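Local coordinates for hemerythrin HHE cation binding domain protein (PDB 6TYJ), which binds metal ions, with both zinc and iron able to occupy its hemerythrin-like helical bundle, though its precise biological role remains uncertain, at residues 30-44 with 90-104. Sequence-based numbering, arbitrary orientation.
Sequences ISEAPVNSEERHALF and LLRTPQSEPGYEDEW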
ATOM      1  N   ILE A  30     -11.455   0.051  -9.710  1.00 19.89           N
ATOM      2  CA  ILE A  30     -11.978  -1.275  -9.393  1.00 17.50           C
ATOM      3  C   ILE A  30     -13.451  -1.190  -9.044  1.00 26.13           C
ATOM      4  O   ILE A  30     -14.279  -1.915  -9.610  1.00 22.41           O
ATOM      5  CB  ILE A  30     -11.160  -1.911  -8.256  1.00 18.84           C
ATOM      6  CG1 ILE A  30      -9.758  -2.180  -8.775  1.00 17.07           C
ATOM      7  CG2 ILE A  30     -11.855  -3.200  -7.772  1.00 21.31           C
ATOM      8  CD1 ILE A  30      -8.765  -2.434  -7.658  1.00 17.76           C
ATOM      9  N   SER A  31     -13.806  -0.274  -8.128  1.00 25.69           N
ATOM     10  CA  SER A  31     -15.197  -0.133  -7.697  1.00 27.40           C
ATOM     11  C   SER A  31     -16.116   0.172  -8.856  1.00 26.43           C
ATOM     12  O   SER A  31     -17.290  -0.244  -8.857  1.00 28.81           O
ATOM     13  CB  SER A  31     -15.334   0.988  -6.673  1.00 24.52           C
ATOM     14  OG  SER A  31     -14.547   0.754  -5.532  1.00 30.23           O
ATOM     15  N   GLU A  32     -15.626   0.923  -9.835  1.00 25.63           N
ATOM     16  CA  GLU A  32     -16.483   1.368 -10.921  1.00 26.59           C
ATOM     17  C   GLU A  32     -16.650   0.315 -12.007  1.00 27.82           C
ATOM     18  O   GLU A  32     -17.612   0.402 -12.783  1.00 32.01           O
ATOM     19  CB  GLU A  32     -15.930   2.654 -11.547  1.00 30.91           C
ATOM     20  CG  GLU A  32     -16.067   3.914 -10.706  1.00 42.91           C
ATOM     21  CD  GLU A  32     -15.224   5.067 -11.264  1.00 57.84           C
ATOM     22  OE1 GLU A  32     -14.287   4.795 -12.055  1.00 59.72           O
ATOM     23  OE2 GLU A  32     -15.491   6.239 -10.911  1.00 59.47           O
ATOM     24  N   ALA A  33     -15.736  -0.674 -12.081  1.00 25.99           N
ATOM     25  CA  ALA A  33     -15.789  -1.704 -13.098  1.00 21.61           C
ATOM     26  C   ALA A  33     -16.799  -2.786 -12.704  1.00 22.59           C
ATOM     27  O   ALA A  33     -17.070  -3.000 -11.516  1.00 26.06           O
ATOM     28  CB  ALA A  33     -14.399  -2.317 -13.282  1.00 24.78           C
ATOM     29  N   PRO A  34     -17.426  -3.429 -13.680  1.00 25.31           N
ATOM     30  CA  PRO A  34     -18.451  -4.429 -13.360  1.00 28.29           C
ATOM     31  C   PRO A  34     -17.839  -5.600 -12.597  1.00 26.41           C
ATOM     32  O   PRO A  34     -16.695  -5.988 -12.840  1.00 22.73           O
ATOM     33  CB  PRO A  34     -18.970  -4.855 -14.741  1.00 25.47           C
ATOM     34  CG  PRO A  34     -18.673  -3.683 -15.646  1.00 23.22           C
ATOM     35  CD  PRO A  34     -17.325  -3.157 -15.120  1.00 23.31           C
ATOM     36  N   VAL A  35     -18.622  -6.166 -11.669  1.00 23.58           N
ATOM     37  CA  VAL A  35     -18.124  -7.263 -10.841  1.00 22.33           C
ATOM     38  C   VAL A  35     -17.833  -8.474 -11.712  1.00 19.75           C
ATOM     39  O   VAL A  35     -18.641  -8.863 -12.560  1.00 23.44           O
ATOM     40  CB  VAL A  35     -19.122  -7.594  -9.714  1.00 23.65           C
ATOM     41  CG1 VAL A  35     -18.702  -8.864  -9.001  1.00 24.71           C
ATOM     42  CG2 VAL A  35     -19.122  -6.491  -8.694  1.00 26.30           C
ATOM     43  N   ASN A  36     -16.620  -9.035 -11.550  1.00 18.83           N
ATOM     44  CA  ASN A  36     -16.150 -10.225 -12.254  1.00 20.33           C
ATOM     45  C   ASN A  36     -15.783  -9.945 -13.709  1.00 18.99           C
ATOM     46  O   ASN A  36     -15.551 -10.893 -14.474  1.00 24.47           O
ATOM     47  CB  ASN A  36     -17.155 -11.387 -12.157  1.00 24.94           C
ATOM     48  CG  ASN A  36     -16.487 -12.763 -12.285  1.00 25.32           C
ATOM     49  OD1 ASN A  36     -15.294 -12.926 -11.995  1.00 22.73           O
ATOM     50  ND2 ASN A  36     -17.242 -13.749 -12.726  1.00 27.37           N
ATOM     51  N   SER A  37     -15.701  -8.677 -14.109  1.00 20.92           N
ATOM     52  CA  SER A  37     -15.290  -8.316 -15.456  1.00 20.74           C
ATOM     53  C   SER A  37     -13.786  -8.493 -15.614  1.00 21.53           C
ATOM     54  O   SER A  37     -13.042  -8.456 -14.639  1.00 20.74           O
ATOM     55  CB  SER A  37     -15.673  -6.863 -15.779  1.00 28.19           C
ATOM     56  OG  SER A  37     -15.063  -5.917 -14.900  1.00 24.62           O
ATOM     57  N   GLU A  38     -13.368  -8.725 -16.863  1.00 24.13           N
ATOM     58  CA  GLU A  38     -11.939  -8.748 -17.205  1.00 25.19           C
ATOM     59  C   GLU A  38     -11.217  -7.508 -16.690  1.00 22.20           C
ATOM     60  O   GLU A  38     -10.095  -7.591 -16.158  1.00 20.34           O
ATOM     61  CB  GLU A  38     -11.784  -8.835 -18.726  1.00 28.77           C
ATOM     62  CG  GLU A  38     -12.394 -10.052 -19.366  1.00 39.95           C
ATOM     63  CD  GLU A  38     -12.629  -9.900 -20.871  1.00 37.97           C
ATOM     64  OE1 GLU A  38     -12.557  -8.775 -21.425  1.00 31.32           O
ATOM     65  OE2 GLU A  38     -12.902 -10.931 -21.507  1.00 43.50           O
ATOM     66  N   GLU A  39     -11.838  -6.346 -16.888  1.00 27.29           N
ATOM     67  CA  GLU A  39     -11.261  -5.080 -16.463  1.00 27.37           C
ATOM     68  C   GLU A  39     -11.058  -5.046 -14.959  1.00 20.79           C
ATOM     69  O   GLU A  39      -9.986  -4.640 -14.485  1.00 20.97           O
ATOM     70  CB  GLU A  39     -12.172  -3.930 -16.911  1.00 26.99           C
ATOM     71  CG  GLU A  39     -11.635  -2.581 -16.519  1.00 35.48           C
ATOM     72  CD  GLU A  39     -12.614  -1.422 -16.731  1.00 51.01           C
ATOM     73  OE1 GLU A  39     -13.741  -1.652 -17.230  1.00 49.14           O
ATOM     74  OE2 GLU A  39     -12.242  -0.277 -16.377  1.00 49.69           O
ATOM     75  N   ARG A  40     -12.055  -5.493 -14.192  1.00 19.79           N
ATOM     76  CA  ARG A  40     -11.931  -5.431 -12.737  1.00 18.98           C
ATOM     77  C   ARG A  40     -10.839  -6.373 -12.244  1.00 20.02           C
ATOM     78  O   ARG A  40     -10.116  -6.050 -11.293  1.00 18.73           O
ATOM     79  CB  ARG A  40     -13.260  -5.758 -12.053  1.00 19.05           C
ATOM     80  CG  ARG A  40     -13.294  -5.261 -10.601  1.00 17.39           C
ATOM     81  CD  ARG A  40     -14.738  -5.356 -10.082  1.00 19.28           C
ATOM     82  NE  ARG A  40     -14.809  -5.125  -8.648  1.00 22.14           N
ATOM     83  CZ  ARG A  40     -15.679  -4.321  -8.057  1.00 23.22           C
ATOM     84  NH1 ARG A  40     -16.580  -3.650  -8.778  1.00 23.82           N
ATOM     85  NH2 ARG A  40     -15.643  -4.192  -6.744  1.00 24.07           N
ATOM     86  N   HIS A  41     -10.738  -7.563 -12.842  1.00 17.53           N
ATOM     87  CA  HIS A  41      -9.689  -8.495 -12.422  1.00 20.43           C
ATOM     88  C   HIS A  41      -8.297  -7.938 -12.684  1.00 20.63           C
ATOM     89  O   HIS A  41      -7.402  -8.077 -11.835  1.00 18.17           O
ATOM     90  CB  HIS A  41      -9.850  -9.841 -13.131  1.00 18.69           C
ATOM     91  CG  HIS A  41     -10.983 -10.678 -12.601  1.00 19.66           C
ATOM     92  ND1 HIS A  41     -10.965 -11.244 -11.345  1.00 25.94           N
ATOM     93  CD2 HIS A  41     -12.155 -11.057 -13.166  1.00 23.15           C
ATOM     94  CE1 HIS A  41     -12.081 -11.931 -11.155  1.00 27.54           C
ATOM     95  NE2 HIS A  41     -12.812 -11.847 -12.249  1.00 24.73           N
ATOM     96  N   ALA A  42      -8.077  -7.342 -13.863  1.00 17.10           N
ATOM     97  CA  ALA A  42      -6.755  -6.761 -14.145  1.00 17.61           C
ATOM     98  C   ALA A  42      -6.459  -5.619 -13.198  1.00 19.01           C
ATOM     99  O   ALA A  42      -5.354  -5.530 -12.655  1.00 19.83           O
ATOM    100  CB  ALA A  42      -6.662  -6.281 -15.593  1.00 22.26           C
ATOM    101  N   LEU A  43      -7.451  -4.757 -12.951  1.00 20.02           N
ATOM    102  CA  LEU A  43      -7.233  -3.637 -12.048  1.00 19.14           C
ATOM    103  C   LEU A  43      -6.905  -4.120 -10.643  1.00 21.27           C
ATOM    104  O   LEU A  43      -6.062  -3.526  -9.953  1.00 20.02           O
ATOM    105  CB  LEU A  43      -8.487  -2.754 -12.048  1.00 19.84           C
ATOM    106  CG  LEU A  43      -8.674  -1.833 -13.261  1.00 18.30           C
ATOM    107  CD1 LEU A  43     -10.124  -1.316 -13.160  1.00 19.11           C
ATOM    108  CD2 LEU A  43      -7.671  -0.666 -13.299  1.00 21.13           C
ATOM    109  N   PHE A  44      -7.545  -5.204 -10.199  1.00 17.19           N
ATOM    110  CA  PHE A  44      -7.243  -5.718  -8.873  1.00 17.02           C
ATOM    111  C   PHE A  44      -5.803  -6.228  -8.794  1.00 18.94           C
ATOM    112  O   PHE A  44      -5.123  -5.976  -7.796  1.00 16.45           O
ATOM    113  CB  PHE A  44      -8.218  -6.824  -8.492  1.00 18.00           C
ATOM    114  CG  PHE A  44      -8.021  -7.323  -7.099  1.00 18.56           C
ATOM    115  CD1 PHE A  44      -8.246  -6.485  -6.024  1.00 23.40           C
ATOM    116  CD2 PHE A  44      -7.627  -8.644  -6.862  1.00 17.98           C
ATOM    117  CE1 PHE A  44      -8.043  -6.944  -4.709  1.00 22.10           C
ATOM    118  CE2 PHE A  44      -7.454  -9.110  -5.551  1.00 19.80           C
ATOM    119  CZ  PHE A  44      -7.673  -8.258  -4.487  1.00 19.17           C
ATOM    120  N   LEU A  90     -10.950 -10.988   1.870  1.00 31.61           N
ATOM    121  CA  LEU A  90     -11.478 -10.631   0.553  1.00 26.32           C
ATOM    122  C   LEU A  90     -11.232 -11.747  -0.449  1.00 31.49           C
ATOM    123  O   LEU A  90     -12.130 -12.129  -1.209  1.00 32.72           O
ATOM    124  CB  LEU A  90     -10.832  -9.327   0.060  1.00 24.63           C
ATOM    125  CG  LEU A  90     -11.138  -8.927  -1.390  1.00 22.50           C
ATOM    126  CD1 LEU A  90     -12.660  -8.742  -1.576  1.00 24.02           C
ATOM    127  CD2 LEU A  90     -10.407  -7.657  -1.714  1.00 23.09           C
ATOM    128  N   LEU A  91     -10.018 -12.279  -0.467  1.00 31.40           N
ATOM    129  CA  LEU A  91      -9.664 -13.310  -1.428  1.00 30.97           C
ATOM    130  C   LEU A  91     -10.403 -14.617  -1.200  1.00 32.11           C
ATOM    131  O   LEU A  91     -10.412 -15.460  -2.101  1.00 36.33           O
ATOM    132  CB  LEU A  91      -8.156 -13.547  -1.392  1.00 30.81           C
ATOM    133  CG  LEU A  91      -7.318 -12.320  -1.752  1.00 35.98           C
ATOM    134  CD1 LEU A  91      -5.851 -12.590  -1.561  1.00 36.24           C
ATOM    135  CD2 LEU A  91      -7.617 -11.892  -3.194  1.00 40.65           C
ATOM    136  N   ARG A  92     -11.054 -14.806  -0.055  1.00 31.22           N
ATOM    137  CA  ARG A  92     -11.861 -16.016   0.093  1.00 38.47           C
ATOM    138  C   ARG A  92     -13.262 -15.894  -0.508  1.00 39.17           C
ATOM    139  O   ARG A  92     -14.006 -16.885  -0.504  1.00 43.21           O
ATOM    140  CB  ARG A  92     -11.942 -16.407   1.567  1.00 44.82           C
ATOM    141  CG  ARG A  92     -10.599 -16.895   2.104  1.00 43.58           C
ATOM    142  CD  ARG A  92     -10.757 -17.610   3.435  1.00 50.87           C
ATOM    143  NE  ARG A  92     -10.950 -16.672   4.536  1.00 52.50           N
ATOM    144  CZ  ARG A  92      -9.953 -16.128   5.231  1.00 54.28           C
ATOM    145  NH1 ARG A  92     -10.217 -15.281   6.215  1.00 56.10           N
ATOM    146  NH2 ARG A  92      -8.690 -16.423   4.936  1.00 57.51           N
ATOM    147  N   THR A  93     -13.640 -14.721  -1.013  1.00 34.34           N
ATOM    148  CA  THR A  93     -14.869 -14.550  -1.788  1.00 29.89           C
ATOM    149  C   THR A  93     -14.523 -14.069  -3.198  1.00 26.69           C
ATOM    150  O   THR A  93     -14.283 -12.868  -3.407  1.00 30.07           O
ATOM    151  CB  THR A  93     -15.828 -13.573  -1.098  1.00 26.95           C
ATOM    152  OG1 THR A  93     -16.116 -14.038   0.232  1.00 35.89           O
ATOM    153  CG2 THR A  93     -17.161 -13.463  -1.873  1.00 34.53           C
ATOM    154  N   PRO A  94     -14.503 -14.958  -4.194  1.00 25.90           N
ATOM    155  CA  PRO A  94     -14.262 -14.531  -5.581  1.00 24.71           C
ATOM    156  C   PRO A  94     -15.379 -13.631  -6.088  1.00 24.38           C
ATOM    157  O   PRO A  94     -16.492 -13.622  -5.555  1.00 23.40           O
ATOM    158  CB  PRO A  94     -14.256 -15.848  -6.369  1.00 33.26           C
ATOM    159  CG  PRO A  94     -14.118 -16.931  -5.341  1.00 39.70           C
ATOM    160  CD  PRO A  94     -14.708 -16.407  -4.080  1.00 31.42           C
ATOM    161  N   GLN A  95     -15.073 -12.911  -7.167  1.00 20.78           N
ATOM    162  CA  GLN A  95     -15.994 -11.915  -7.708  1.00 19.95           C
ATOM    163  C   GLN A  95     -17.262 -12.542  -8.254  1.00 20.49           C
ATOM    164  O   GLN A  95     -18.281 -11.850  -8.365  1.00 27.06           O
ATOM    165  CB  GLN A  95     -15.305 -11.081  -8.793  1.00 21.78           C
ATOM    166  CG  GLN A  95     -14.088 -10.289  -8.253  1.00 21.25           C
ATOM    167  CD  GLN A  95     -13.584  -9.230  -9.201  1.00 28.26           C
ATOM    168  OE1 GLN A  95     -14.322  -8.712 -10.029  1.00 23.44           O
ATOM    169  NE2 GLN A  95     -12.292  -8.905  -9.095  1.00 22.61           N
ATOM    170  N   SER A  96     -17.246 -13.826  -8.563  1.00 20.57           N
ATOM    171  CA  SER A  96     -18.472 -14.473  -9.032  1.00 23.56           C
ATOM    172  C   SER A  96     -19.464 -14.735  -7.906  1.00 26.16           C
ATOM    173  O   SER A  96     -20.637 -15.038  -8.185  1.00 28.90           O
ATOM    174  CB  SER A  96     -18.123 -15.787  -9.711  1.00 26.86           C
ATOM    175  OG  SER A  96     -17.421 -16.620  -8.807  1.00 28.52           O
ATOM    176  N   GLU A  97     -19.029 -14.605  -6.606  1.00 22.70           N
ATOM    177  CA  GLU A  97     -19.916 -15.002  -5.518  1.00 24.10           C
ATOM    178  C   GLU A  97     -20.785 -13.836  -5.050  1.00 25.27           C
ATOM    179  O   GLU A  97     -20.368 -12.677  -5.113  1.00 24.96           O
ATOM    180  CB  GLU A  97     -19.093 -15.516  -4.339  1.00 27.14           C
ATOM    181  CG  GLU A  97     -18.402 -16.826  -4.625  1.00 41.37           C
ATOM    182  CD  GLU A  97     -18.036 -17.606  -3.368  1.00 57.31           C
ATOM    183  OE1 GLU A  97     -18.025 -17.018  -2.264  1.00 52.97           O
ATOM    184  OE2 GLU A  97     -17.767 -18.819  -3.495  1.00 65.95           O
ATOM    185  N   PRO A  98     -21.997 -14.130  -4.559  1.00 26.57           N
ATOM    186  CA  PRO A  98     -22.919 -13.041  -4.197  1.00 29.48           C
ATOM    187  C   PRO A  98     -22.381 -12.034  -3.191  1.00 35.11           C
ATOM    188  O   PRO A  98     -22.567 -10.828  -3.388  1.00 46.87           O
ATOM    189  CB  PRO A  98     -24.143 -13.802  -3.664  1.00 31.14           C
ATOM    190  CG  PRO A  98     -24.152 -15.095  -4.460  1.00 30.82           C
ATOM    191  CD  PRO A  98     -22.652 -15.444  -4.566  1.00 28.59           C
ATOM    192  N   GLY A  99     -21.733 -12.470  -2.120  1.00 31.62           N
ATOM    193  CA  GLY A  99     -21.231 -11.491  -1.165  1.00 39.60           C
ATOM    194  C   GLY A  99     -19.938 -10.769  -1.510  1.00 39.33           C
ATOM    195  O   GLY A  99     -19.307 -10.175  -0.621  1.00 32.05           O
ATOM    196  N   TYR A 100     -19.524 -10.788  -2.781  1.00 28.52           N
ATOM    197  CA  TYR A 100     -18.218 -10.229  -3.124  1.00 28.81           C
ATOM    198  C   TYR A 100     -18.178  -8.721  -2.894  1.00 28.81           C
ATOM    199  O   TYR A 100     -17.223  -8.200  -2.303  1.00 27.10           O
ATOM    200  CB  TYR A 100     -17.820 -10.552  -4.572  1.00 24.49           C
ATOM    201  CG  TYR A 100     -16.715  -9.581  -5.043  1.00 23.42           C
ATOM    202  CD1 TYR A 100     -15.389  -9.724  -4.639  1.00 30.52           C
ATOM    203  CD2 TYR A 100     -17.039  -8.496  -5.854  1.00 28.97           C
ATOM    204  CE1 TYR A 100     -14.438  -8.801  -5.054  1.00 27.56           C
ATOM    205  CE2 TYR A 100     -16.108  -7.587  -6.270  1.00 32.80           C
ATOM    206  CZ  TYR A 100     -14.807  -7.731  -5.876  1.00 29.00           C
ATOM    207  OH  TYR A 100     -13.907  -6.774  -6.330  1.00 29.35           O
ATOM    208  N   GLU A 101     -19.180  -7.991  -3.380  1.00 30.79           N
ATOM    209  CA  GLU A 101     -19.085  -6.537  -3.330  1.00 29.15           C
ATOM    210  C   GLU A 101     -19.060  -6.022  -1.892  1.00 31.00           C
ATOM    211  O   GLU A 101     -18.356  -5.043  -1.597  1.00 29.31           O
ATOM    212  CB  GLU A 101     -20.235  -5.912  -4.115  1.00 33.90           C
ATOM    213  CG  GLU A 101     -19.962  -4.483  -4.538  1.00 47.04           C
ATOM    214  CD  GLU A 101     -20.842  -4.036  -5.694  1.00 56.32           C
ATOM    215  OE1 GLU A 101     -20.417  -3.130  -6.440  1.00 59.78           O
ATOM    216  OE2 GLU A 101     -21.952  -4.591  -5.854  1.00 65.53           O
ATOM    217  N   ASP A 102     -19.778  -6.684  -0.978  1.00 33.37           N
ATOM    218  CA  ASP A 102     -19.648  -6.348   0.440  1.00 36.56           C
ATOM    219  C   ASP A 102     -18.216  -6.539   0.927  1.00 30.96           C
ATOM    220  O   ASP A 102     -17.693  -5.703   1.669  1.00 33.77           O
ATOM    221  CB  ASP A 102     -20.593  -7.199   1.280  1.00 35.46           C
ATOM    222  CG  ASP A 102     -21.971  -6.631   1.349  1.00 48.84           C
ATOM    223  OD1 ASP A 102     -22.190  -5.520   0.825  1.00 54.79           O
ATOM    224  OD2 ASP A 102     -22.832  -7.309   1.935  1.00 48.68           O
ATOM    225  N   GLU A 103     -17.564  -7.640   0.525  1.00 27.94           N
ATOM    226  CA  GLU A 103     -16.183  -7.857   0.949  1.00 31.51           C
ATOM    227  C   GLU A 103     -15.247  -6.824   0.338  1.00 26.01           C
ATOM    228  O   GLU A 103     -14.332  -6.335   1.014  1.00 25.84           O
ATOM    229  CB  GLU A 103     -15.732  -9.271   0.582  1.00 31.09           C
ATOM    230  CG  GLU A 103     -16.506 -10.394   1.286  1.00 28.08           C
ATOM    231  CD  GLU A 103     -16.378 -10.363   2.807  1.00 41.66           C
ATOM    232  OE1 GLU A 103     -15.442  -9.725   3.344  1.00 37.31           O
ATOM    233  OE2 GLU A 103     -17.231 -10.974   3.478  1.00 43.92           O
ATOM    234  N   TRP A 104     -15.455  -6.480  -0.934  1.00 24.68           N
ATOM    235  CA  TRP A 104     -14.612  -5.459  -1.551  1.00 27.19           C
ATOM    236  C   TRP A 104     -14.743  -4.135  -0.805  1.00 27.42           C
ATOM    237  O   TRP A 104     -13.739  -3.480  -0.496  1.00 26.70           O
ATOM    238  CB  TRP A 104     -14.973  -5.280  -3.031  1.00 26.93           C
ATOM    239  CG  TRP A 104     -14.406  -3.995  -3.569  1.00 22.25           C
ATOM    240  CD1 TRP A 104     -15.088  -2.870  -3.888  1.00 24.96           C
ATOM    241  CD2 TRP A 104     -13.020  -3.693  -3.754  1.00 19.10           C
ATOM    242  NE1 TRP A 104     -14.216  -1.879  -4.299  1.00 26.52           N
ATOM    243  CE2 TRP A 104     -12.941  -2.370  -4.229  1.00 23.94           C
ATOM    244  CE3 TRP A 104     -11.838  -4.429  -3.595  1.00 24.49           C
ATOM    245  CZ2 TRP A 104     -11.734  -1.750  -4.533  1.00 20.56           C
ATOM    246  CZ3 TRP A 104     -10.627  -3.811  -3.889  1.00 25.10           C
ATOM    247  CH2 TRP A 104     -10.589  -2.486  -4.356  1.00 21.11           C
TER
HETATM  248  O   HOH W   1     -17.808  -2.207  -6.194  1.00 27.13           O
HETATM  249  O   HOH W   2     -14.762 -14.825  -9.904  1.00 31.89           O
HETATM  250  O   HOH W   3      -9.590 -10.267  -8.991  1.00 38.79           O
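Arg40 reaches from helix 38-65 to Tyr100 and Trp104 on helix 100-121, its long side chain carrying a flat cation that can bond to a hydroxyl and face a ring at once. NE and NH2 grip Tyr100 OH side-on, at 3.0 Å from NE and 3.1 Å from NH2, with the hydroxyl tilted somewhat from the guanidinium plane. The guanidinium stands edge-on, NH2 foremost, over the five-membered ring of the Trp104 indole in a cation-pi contact, the planes 78° apart. With CG anti to the backbone N (chi1 -161°) and the chain extended to NE, it spans the gap; the bonds to Tyr100 OH and from NH1 to Ala33 O hold its rotation.

Two further hydrogen bonds join the segments. Trp104 NE1 points almost straight at Ser31 OG (2.9 Å, 163°), in the indole plane. Gln95 suits the loop because its amide works twice: OE1 accepts from Asn36 N (2.8 Å) in the carbonyl plane, and the amide stacks on one face of the His41 ring, whose NE2 donates to Asn36 OD1. Waters link Arg40 to Glu101 and Asn36 to Ser96 N.

Among apolar groups, Ile30 CG2 makes a CH-pi contact with the indole six-membered ring, Phe44 meets Leu91 CD2 at its edge, and Val35 lays CG1 against Tyr100 CD2 (3.6 Å) and CG2 over a guanidinium face. Trp104 is a knob among Ile30, Ser31, Arg40 and Phe44, locking helix 100-121 against helices 12-32 and 38-65, while Asn36 and Gln95 join the two connections at one end of the hemerythrin-type helical bundle.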